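Local coordinates for putative acetyltransferase Ta0821 (Thermoplasma acidophilum DSM 1728, PDB 3C26), which probably acts as an acyltransferase of the GNAT family, transferring acyl groups other than aminoacyl ones, although its substrate is not known, at residues Ser14-Ile19 with Trp56-Ser61; Ser68-Ala73 with Pro94-Ser99. All blocks are in the same frame, centred on the assembly; numbering follows the deposited sequence.

Contact 1: residues Ser14-Ile19 with Trp56-Ser61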
ATOM      1  N   SER A  14     -31.462 -14.135  12.569  1.00 27.49           N
ATOM      2  CA  SER A  14     -32.242 -12.927  12.784  1.00 27.19           C
ATOM      3  C   SER A  14     -31.332 -11.718  12.896  1.00 26.95           C
ATOM      4  O   SER A  14     -31.792 -10.572  12.803  1.00 25.47           O
ATOM      5  CB  SER A  14     -33.153 -13.038  14.013  1.00 28.01           C
ATOM      6  OG  SER A  14     -32.409 -13.224  15.193  1.00 30.75           O
ATOM      7  N   ASP A  15     -30.027 -11.992  13.025  1.00 25.69           N
ATOM      8  CA  ASP A  15     -28.997 -10.949  13.167  1.00 24.76           C
ATOM      9  C   ASP A  15     -28.419 -10.552  11.822  1.00 24.54           C
ATOM     10  O   ASP A  15     -27.675  -9.583  11.728  1.00 23.59           O
ATOM     11  CB  ASP A  15     -27.808 -11.439  14.028  1.00 25.74           C
ATOM     12  CG  ASP A  15     -28.201 -11.796  15.450  1.00 23.97           C
ATOM     13  OD1 ASP A  15     -29.006 -11.078  16.047  1.00 25.37           O
ATOM     14  OD2 ASP A  15     -27.635 -12.764  15.997  1.00 22.35           O
ATOM     15  N   ILE A  16     -28.789 -11.284  10.774  1.00 24.22           N
ATOM     16  CA  ILE A  16     -28.145 -11.116   9.456  1.00 23.92           C
ATOM     17  C   ILE A  16     -28.301  -9.721   8.851  1.00 23.51           C
ATOM     18  O   ILE A  16     -27.366  -9.180   8.286  1.00 21.42           O
ATOM     19  CB  ILE A  16     -28.551 -12.188   8.434  1.00 24.66           C
ATOM     20  CG1 ILE A  16     -28.073 -13.560   8.931  1.00 27.38           C
ATOM     21  CG2 ILE A  16     -27.860 -11.971   7.090  1.00 23.78           C
ATOM     22  CD1 ILE A  16     -28.444 -14.769   7.965  1.00 31.39           C
ATOM     23  N   ASP A  17     -29.482  -9.143   8.974  1.00 23.21           N
ATOM     24  CA  ASP A  17     -29.696  -7.831   8.367  1.00 24.33           C
ATOM     25  C   ASP A  17     -28.789  -6.776   8.999  1.00 23.54           C
ATOM     26  O   ASP A  17     -28.289  -5.873   8.339  1.00 23.08           O
ATOM     27  CB  ASP A  17     -31.152  -7.391   8.455  1.00 25.30           C
ATOM     28  CG  ASP A  17     -31.988  -7.865   7.289  1.00 27.12           C
ATOM     29  OD1 ASP A  17     -31.449  -8.442   6.316  1.00 28.82           O
ATOM     30  OD2 ASP A  17     -33.215  -7.613   7.344  1.00 31.08           O
ATOM     31  N   GLU A  18     -28.535  -6.942  10.291  1.00 23.82           N
ATOM     32  CA  GLU A  18     -27.695  -6.001  11.028  1.00 22.81           C
ATOM     33  C   GLU A  18     -26.259  -6.273  10.685  1.00 21.75           C
ATOM     34  O   GLU A  18     -25.520  -5.385  10.351  1.00 19.96           O
ATOM     35  CB  GLU A  18     -27.946  -6.078  12.530  1.00 23.59           C
ATOM     36  CG  GLU A  18     -29.253  -5.394  12.894  1.00 24.75           C
ATOM     37  CD  GLU A  18     -29.847  -5.854  14.185  1.00 27.31           C
ATOM     38  OE1 GLU A  18     -30.459  -6.952  14.230  1.00 29.69           O
ATOM     39  OE2 GLU A  18     -29.758  -5.092  15.163  1.00 31.66           O
ATOM     40  N   ILE A  19     -25.923  -7.552  10.694  1.00 22.08           N
ATOM     41  CA  ILE A  19     -24.580  -8.012  10.428  1.00 22.47           C
ATOM     42  C   ILE A  19     -24.078  -7.541   9.058  1.00 22.69           C
ATOM     43  O   ILE A  19     -22.911  -7.191   8.891  1.00 21.12           O
ATOM     44  CB  ILE A  19     -24.442  -9.558  10.537  1.00 22.37           C
ATOM     45  CG1 ILE A  19     -24.552  -9.986  12.024  1.00 24.25           C
ATOM     46  CG2 ILE A  19     -23.106  -9.984   9.931  1.00 21.73           C
ATOM     47  CD1 ILE A  19     -24.647 -11.552  12.312  1.00 21.65           C
ATOM     48  N   TRP A  56     -21.857 -18.468   7.073  1.00 23.04           N
ATOM     49  CA  TRP A  56     -21.267 -18.686   8.377  1.00 23.24           C
ATOM     50  C   TRP A  56     -22.254 -18.517   9.493  1.00 23.94           C
ATOM     51  O   TRP A  56     -22.273 -19.313  10.401  1.00 23.72           O
ATOM     52  CB  TRP A  56     -20.122 -17.693   8.639  1.00 23.45           C
ATOM     53  CG  TRP A  56     -18.843 -17.982   7.858  1.00 21.69           C
ATOM     54  CD1 TRP A  56     -18.502 -19.158   7.258  1.00 23.52           C
ATOM     55  CD2 TRP A  56     -17.712 -17.123   7.716  1.00 21.67           C
ATOM     56  NE1 TRP A  56     -17.246 -19.076   6.735  1.00 23.01           N
ATOM     57  CE2 TRP A  56     -16.741 -17.828   6.991  1.00 20.43           C
ATOM     58  CE3 TRP A  56     -17.425 -15.815   8.132  1.00 24.54           C
ATOM     59  CZ2 TRP A  56     -15.498 -17.274   6.674  1.00 21.21           C
ATOM     60  CZ3 TRP A  56     -16.184 -15.271   7.797  1.00 19.72           C
ATOM     61  CH2 TRP A  56     -15.243 -15.999   7.107  1.00 18.85           C
ATOM     62  N   VAL A  57     -22.992 -17.404   9.442  1.00 24.33           N
ATOM     63  CA  VAL A  57     -24.009 -17.069  10.463  1.00 24.99           C
ATOM     64  C   VAL A  57     -25.022 -18.189  10.549  1.00 25.56           C
ATOM     65  O   VAL A  57     -25.401 -18.641  11.623  1.00 24.26           O
ATOM     66  CB  VAL A  57     -24.742 -15.687  10.208  1.00 25.42           C
ATOM     67  CG1 VAL A  57     -25.856 -15.478  11.225  1.00 23.76           C
ATOM     68  CG2 VAL A  57     -23.730 -14.516  10.228  1.00 23.83           C
ATOM     69  N   ASN A  58     -25.430 -18.657   9.384  1.00 27.06           N
ATOM     70  CA  ASN A  58     -26.414 -19.748   9.283  1.00 26.92           C
ATOM     71  C   ASN A  58     -25.880 -21.095   9.774  1.00 27.91           C
ATOM     72  O   ASN A  58     -26.644 -21.936  10.224  1.00 26.59           O
ATOM     73  CB  ASN A  58     -26.940 -19.868   7.853  1.00 27.13           C
ATOM     74  CG  ASN A  58     -27.993 -18.820   7.539  1.00 27.40           C
ATOM     75  OD1 ASN A  58     -28.820 -18.520   8.380  1.00 30.08           O
ATOM     76  ND2 ASN A  58     -28.018 -18.332   6.308  1.00 30.19           N
ATOM     77  N   ASP A  59     -24.560 -21.262   9.712  1.00 28.90           N
ATOM     78  CA  ASP A  59     -23.910 -22.532  10.127  1.00 29.79           C
ATOM     79  C   ASP A  59     -23.615 -22.521  11.624  1.00 29.17           C
ATOM     80  O   ASP A  59     -23.153 -23.498  12.183  1.00 29.16           O
ATOM     81  CB  ASP A  59     -22.561 -22.762   9.436  1.00 31.14           C
ATOM     82  CG  ASP A  59     -22.672 -23.008   7.938  1.00 36.19           C
ATOM     83  OD1 ASP A  59     -23.795 -23.232   7.412  1.00 40.92           O
ATOM     84  OD2 ASP A  59     -21.585 -22.974   7.287  1.00 41.25           O
ATOM     85  N   GLY A  60     -23.812 -21.375  12.251  1.00 27.64           N
ATOM     86  CA  GLY A  60     -23.518 -21.230  13.689  1.00 27.13           C
ATOM     87  C   GLY A  60     -22.074 -20.946  14.067  1.00 25.99           C
ATOM     88  O   GLY A  60     -21.680 -21.196  15.188  1.00 26.62           O
ATOM     89  N   SER A  61     -21.282 -20.412  13.141  1.00 24.32           N
ATOM     90  CA  SER A  61     -19.856 -20.210  13.394  1.00 24.06           C
ATOM     91  C   SER A  61     -19.561 -18.763  13.676  1.00 23.39           C
ATOM     92  O   SER A  61     -18.406 -18.375  13.912  1.00 23.82           O
ATOM     93  CB  SER A  61     -19.000 -20.727  12.227  1.00 23.89           C
ATOM     94  OG  SER A  61     -19.340 -20.077  11.036  1.00 24.86           O
TER
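In the N-terminal half of the GNAT fold, the short helix 16-19 packs through Ile16 and Ile19 against Val57 and Asn58, in the last turn of helix 45-58. The contact is apolar and mostly buried. Val57 is its hub. One branch, CG1, stands anti to the backbone N (chi1 175°) and meets Ile16; the other, CG2, meets Ile19. The Ile16 and Val57 side chains slide past each other in opposite directions, with Ile16 CG1 3.7 Å from Val57 CG1. At the more exposed border, the Asn58 side chain crosses that of Ile16 at about a right angle, its amide meeting the tip of Ile16, with Asn58 OD1 3.8 Å from Ile16 CD1. An alanine here has neither CG1 nor CD1, and would probably open a gap beside Val57 CG1 and leave the Asn58 amide free to turn. Just beyond, Gly60 ends the helix in a Schellman motif. Gly60 N bonds to Val57 O (3.2 Å), and Ser61 N bonds to Trp56 O (3.1 Å). Positive phi at Gly60 suits glycine, since a CB would press on the preceding carbonyl. The chain can then turn into strand 62-67, whose Val62 also touches Val57. Asp15 forms a salt bridge to Arg66 of that strand. Ile19 has an extended chain (chi2 171°) and meets Val57 tip to tip, with Ile19 CD1 3.7 Å from Val57 CG2.

Contact 2: residues Ser68-Ala73 with Pro94-Ser99; sequences SGRPVA and PEYRGS
Tyr96 reaches across to Val72, and its ring and hydroxyl make nearly all of this contact. From CA, its CB points toward strand 70-79. CG lies beside the backbone N and anti to the carbonyl carbon (chi1 -67°), which carries the ring out across Val72. The two side chains cross at about a right angle. Val72 CB sits over one face of the ring in a CH-pi contact, 4.0 Å from the Tyr96 ring centroid and 15° off the ring normal. It is displaced toward the rim on the hydroxyl side. Farther along the ring, Tyr96 CE1 is 3.8 Å from Val72 CG1. At the far end, Tyr96 CZ comes to 3.5 Å from the same methyl, Val72 CG1. The hydroxyl follows, with Tyr96 OH 3.3 Å from Val72 CG1, a close approach of oxygen to methyl.

The tyrosine belongs to the loop between strand 85-92 and helix 101-113. In GNAT enzymes this region carries motif A, which holds the pyrophosphate of acetyl-CoA; a similar role is probable here. Tyr96 to Ser99 form a type II beta turn, closed by Ser99 N to Tyr96 O at 3.1 Å. Gly98 takes the positive phi that this turn needs. Tyr96 O also accepts from Ser99 OG, in the carbonyl plane. Ser99 OG in turn accepts a hydrogen bond from Leu101 N at the start of helix 101-113. Leu101 itself packs on both Val72 and Tyr96.

Beyond the ring, the Arg70 side chain bends at chi3 and crosses Tyr96 at about a right angle. Its guanidinium plane is turned 31° from the ring plane. Tyr96 OH lies at the guanidinium edge, near its plane, 4.1 Å from Arg70 NH1.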
ATOM      1  N   SER A  68     -28.221  -4.787  24.408  1.00 31.63           N
ATOM      2  CA  SER A  68     -29.672  -4.909  24.524  1.00 31.91           C
ATOM      3  C   SER A  68     -30.248  -5.765  23.395  1.00 31.13           C
ATOM      4  O   SER A  68     -31.225  -5.403  22.734  1.00 30.43           O
ATOM      5  CB  SER A  68     -30.326  -3.528  24.543  1.00 32.63           C
ATOM      6  OG  SER A  68     -29.565  -2.607  25.335  1.00 34.46           O
ATOM      7  N   GLY A  69     -29.580  -6.901  23.184  1.00 30.62           N
ATOM      8  CA  GLY A  69     -30.013  -7.933  22.240  1.00 29.02           C
ATOM      9  C   GLY A  69     -29.627  -7.639  20.816  1.00 28.28           C
ATOM     10  O   GLY A  69     -29.807  -8.478  19.935  1.00 28.21           O
ATOM     11  N   ARG A  70     -29.119  -6.430  20.588  1.00 27.36           N
ATOM     12  CA  ARG A  70     -28.739  -6.006  19.225  1.00 27.21           C
ATOM     13  C   ARG A  70     -27.296  -6.333  18.929  1.00 24.70           C
ATOM     14  O   ARG A  70     -26.439  -5.980  19.700  1.00 24.10           O
ATOM     15  CB  ARG A  70     -28.949  -4.497  18.992  1.00 28.14           C
ATOM     16  CG  ARG A  70     -30.403  -4.030  18.834  1.00 33.42           C
ATOM     17  CD  ARG A  70     -30.476  -2.485  18.761  1.00 38.43           C
ATOM     18  NE  ARG A  70     -30.182  -1.859  20.055  1.00 42.42           N
ATOM     19  CZ  ARG A  70     -29.008  -1.351  20.401  1.00 45.04           C
ATOM     20  NH1 ARG A  70     -27.976  -1.359  19.548  1.00 47.31           N
ATOM     21  NH2 ARG A  70     -28.870  -0.841  21.615  1.00 45.90           N
ATOM     22  N   PRO A  71     -27.027  -7.018  17.815  1.00 22.88           N
ATOM     23  CA  PRO A  71     -25.619  -7.298  17.519  1.00 22.34           C
ATOM     24  C   PRO A  71     -24.832  -6.045  17.131  1.00 23.02           C
ATOM     25  O   PRO A  71     -25.336  -5.233  16.354  1.00 22.33           O
ATOM     26  CB  PRO A  71     -25.690  -8.275  16.357  1.00 22.23           C
ATOM     27  CG  PRO A  71     -27.002  -8.023  15.710  1.00 22.07           C
ATOM     28  CD  PRO A  71     -27.935  -7.602  16.813  1.00 22.82           C
ATOM     29  N   VAL A  72     -23.620  -5.882  17.697  1.00 22.17           N
ATOM     30  CA  VAL A  72     -22.787  -4.704  17.364  1.00 22.38           C
ATOM     31  C   VAL A  72     -21.394  -5.062  16.760  1.00 22.10           C
ATOM     32  O   VAL A  72     -20.695  -4.223  16.182  1.00 21.26           O
ATOM     33  CB  VAL A  72     -22.661  -3.693  18.583  1.00 21.82           C
ATOM     34  CG1 VAL A  72     -24.066  -3.183  19.045  1.00 20.15           C
ATOM     35  CG2 VAL A  72     -21.864  -4.311  19.744  1.00 22.12           C
ATOM     36  N   ALA A  73     -21.033  -6.330  16.877  1.00 21.88           N
ATOM     37  CA  ALA A  73     -19.737  -6.844  16.368  1.00 21.07           C
ATOM     38  C   ALA A  73     -19.842  -8.333  16.077  1.00 21.99           C
ATOM     39  O   ALA A  73     -20.660  -9.078  16.692  1.00 23.11           O
ATOM     40  CB  ALA A  73     -18.615  -6.609  17.364  1.00 20.91           C
ATOM     41  N   PRO A  94     -20.908   0.366  12.012  1.00 25.79           N
ATOM     42  CA  PRO A  94     -20.086   1.537  11.707  1.00 26.69           C
ATOM     43  C   PRO A  94     -20.087   2.650  12.748  1.00 26.42           C
ATOM     44  O   PRO A  94     -19.139   3.424  12.832  1.00 27.03           O
ATOM     45  CB  PRO A  94     -20.641   2.011  10.379  1.00 27.04           C
ATOM     46  CG  PRO A  94     -21.335   0.871   9.842  1.00 27.65           C
ATOM     47  CD  PRO A  94     -21.897   0.118  10.971  1.00 26.14           C
ATOM     48  N   GLU A  95     -21.112   2.673  13.574  1.00 26.07           N
ATOM     49  CA  GLU A  95     -21.206   3.645  14.708  1.00 26.48           C
ATOM     50  C   GLU A  95     -20.196   3.374  15.806  1.00 26.20           C
ATOM     51  O   GLU A  95     -19.974   4.206  16.677  1.00 24.57           O
ATOM     52  CB  GLU A  95     -22.590   3.573  15.365  1.00 27.46           C
ATOM     53  CG  GLU A  95     -23.667   4.083  14.512  1.00 31.79           C
ATOM     54  CD  GLU A  95     -23.814   5.568  14.647  1.00 39.51           C
ATOM     55  OE1 GLU A  95     -24.293   6.011  15.732  1.00 43.44           O
ATOM     56  OE2 GLU A  95     -23.465   6.286  13.669  1.00 43.11           O
ATOM     57  N   TYR A  96     -19.564   2.202  15.755  1.00 24.65           N
ATOM     58  CA  TYR A  96     -18.693   1.773  16.861  1.00 25.47           C
ATOM     59  C   TYR A  96     -17.219   1.740  16.475  1.00 27.44           C
ATOM     60  O   TYR A  96     -16.351   1.233  17.197  1.00 27.81           O
ATOM     61  CB  TYR A  96     -19.102   0.383  17.343  1.00 25.21           C
ATOM     62  CG  TYR A  96     -20.462   0.302  18.009  1.00 24.46           C
ATOM     63  CD1 TYR A  96     -21.649   0.373  17.268  1.00 25.32           C
ATOM     64  CD2 TYR A  96     -20.568   0.141  19.391  1.00 25.96           C
ATOM     65  CE1 TYR A  96     -22.884   0.283  17.899  1.00 25.18           C
ATOM     66  CE2 TYR A  96     -21.797   0.056  20.006  1.00 25.70           C
ATOM     67  CZ  TYR A  96     -22.945   0.119  19.266  1.00 24.85           C
ATOM     68  OH  TYR A  96     -24.172   0.019  19.925  1.00 26.78           O
ATOM     69  N   ARG A  97     -16.936   2.296  15.318  1.00 29.33           N
ATOM     70  CA  ARG A  97     -15.540   2.378  14.866  1.00 31.45           C
ATOM     71  C   ARG A  97     -14.739   3.210  15.856  1.00 32.00           C
ATOM     72  O   ARG A  97     -15.205   4.245  16.338  1.00 32.45           O
ATOM     73  CB  ARG A  97     -15.425   2.988  13.460  1.00 31.47           C
ATOM     74  CG  ARG A  97     -16.084   2.182  12.423  1.00 34.09           C
ATOM     75  CD  ARG A  97     -15.971   2.820  11.060  1.00 40.36           C
ATOM     76  NE  ARG A  97     -16.830   3.991  11.003  1.00 43.29           N
ATOM     77  CZ  ARG A  97     -17.170   4.603   9.885  1.00 47.76           C
ATOM     78  NH1 ARG A  97     -16.745   4.126   8.721  1.00 50.50           N
ATOM     79  NH2 ARG A  97     -17.952   5.671   9.930  1.00 47.64           N
ATOM     80  N   GLY A  98     -13.529   2.744  16.156  1.00 34.00           N
ATOM     81  CA  GLY A  98     -12.632   3.473  17.069  1.00 34.19           C
ATOM     82  C   GLY A  98     -12.874   3.089  18.515  1.00 34.62           C
ATOM     83  O   GLY A  98     -12.167   3.506  19.421  1.00 34.87           O
ATOM     84  N   SER A  99     -13.907   2.287  18.727  1.00 34.69           N
ATOM     85  CA  SER A  99     -14.199   1.800  20.076  1.00 34.34           C
ATOM     86  C   SER A  99     -13.232   0.666  20.389  1.00 33.64           C
ATOM     87  O   SER A  99     -12.279   0.430  19.661  1.00 32.82           O
ATOM     88  CB  SER A  99     -15.621   1.274  20.185  1.00 34.21           C
ATOM     89  OG  SER A  99     -15.765   0.105  19.391  1.00 37.12           O
TER

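From the N terminus, the chain passes through strand 7-10 and enters helix 16-19. Contact 1 closes the first loop when helix 45-58 returns to that helix; the part between is largely helical. The chain then runs through strand 62-67 and turns into strand 70-79. Contact 2 closes a second loop, mostly of strand, at the segment leading into helix 101-113. The two loops follow in series and neither nest nor cross. The centres of the two contacts lie about 15 Å apart, on the same side of the chain's centre. The two contacts touch directly: Glu18 packs on Arg70 and Pro71, and Asp15 on Pro71. Strand 70-79 thus connects the helical pair with the loop before helix 101-113.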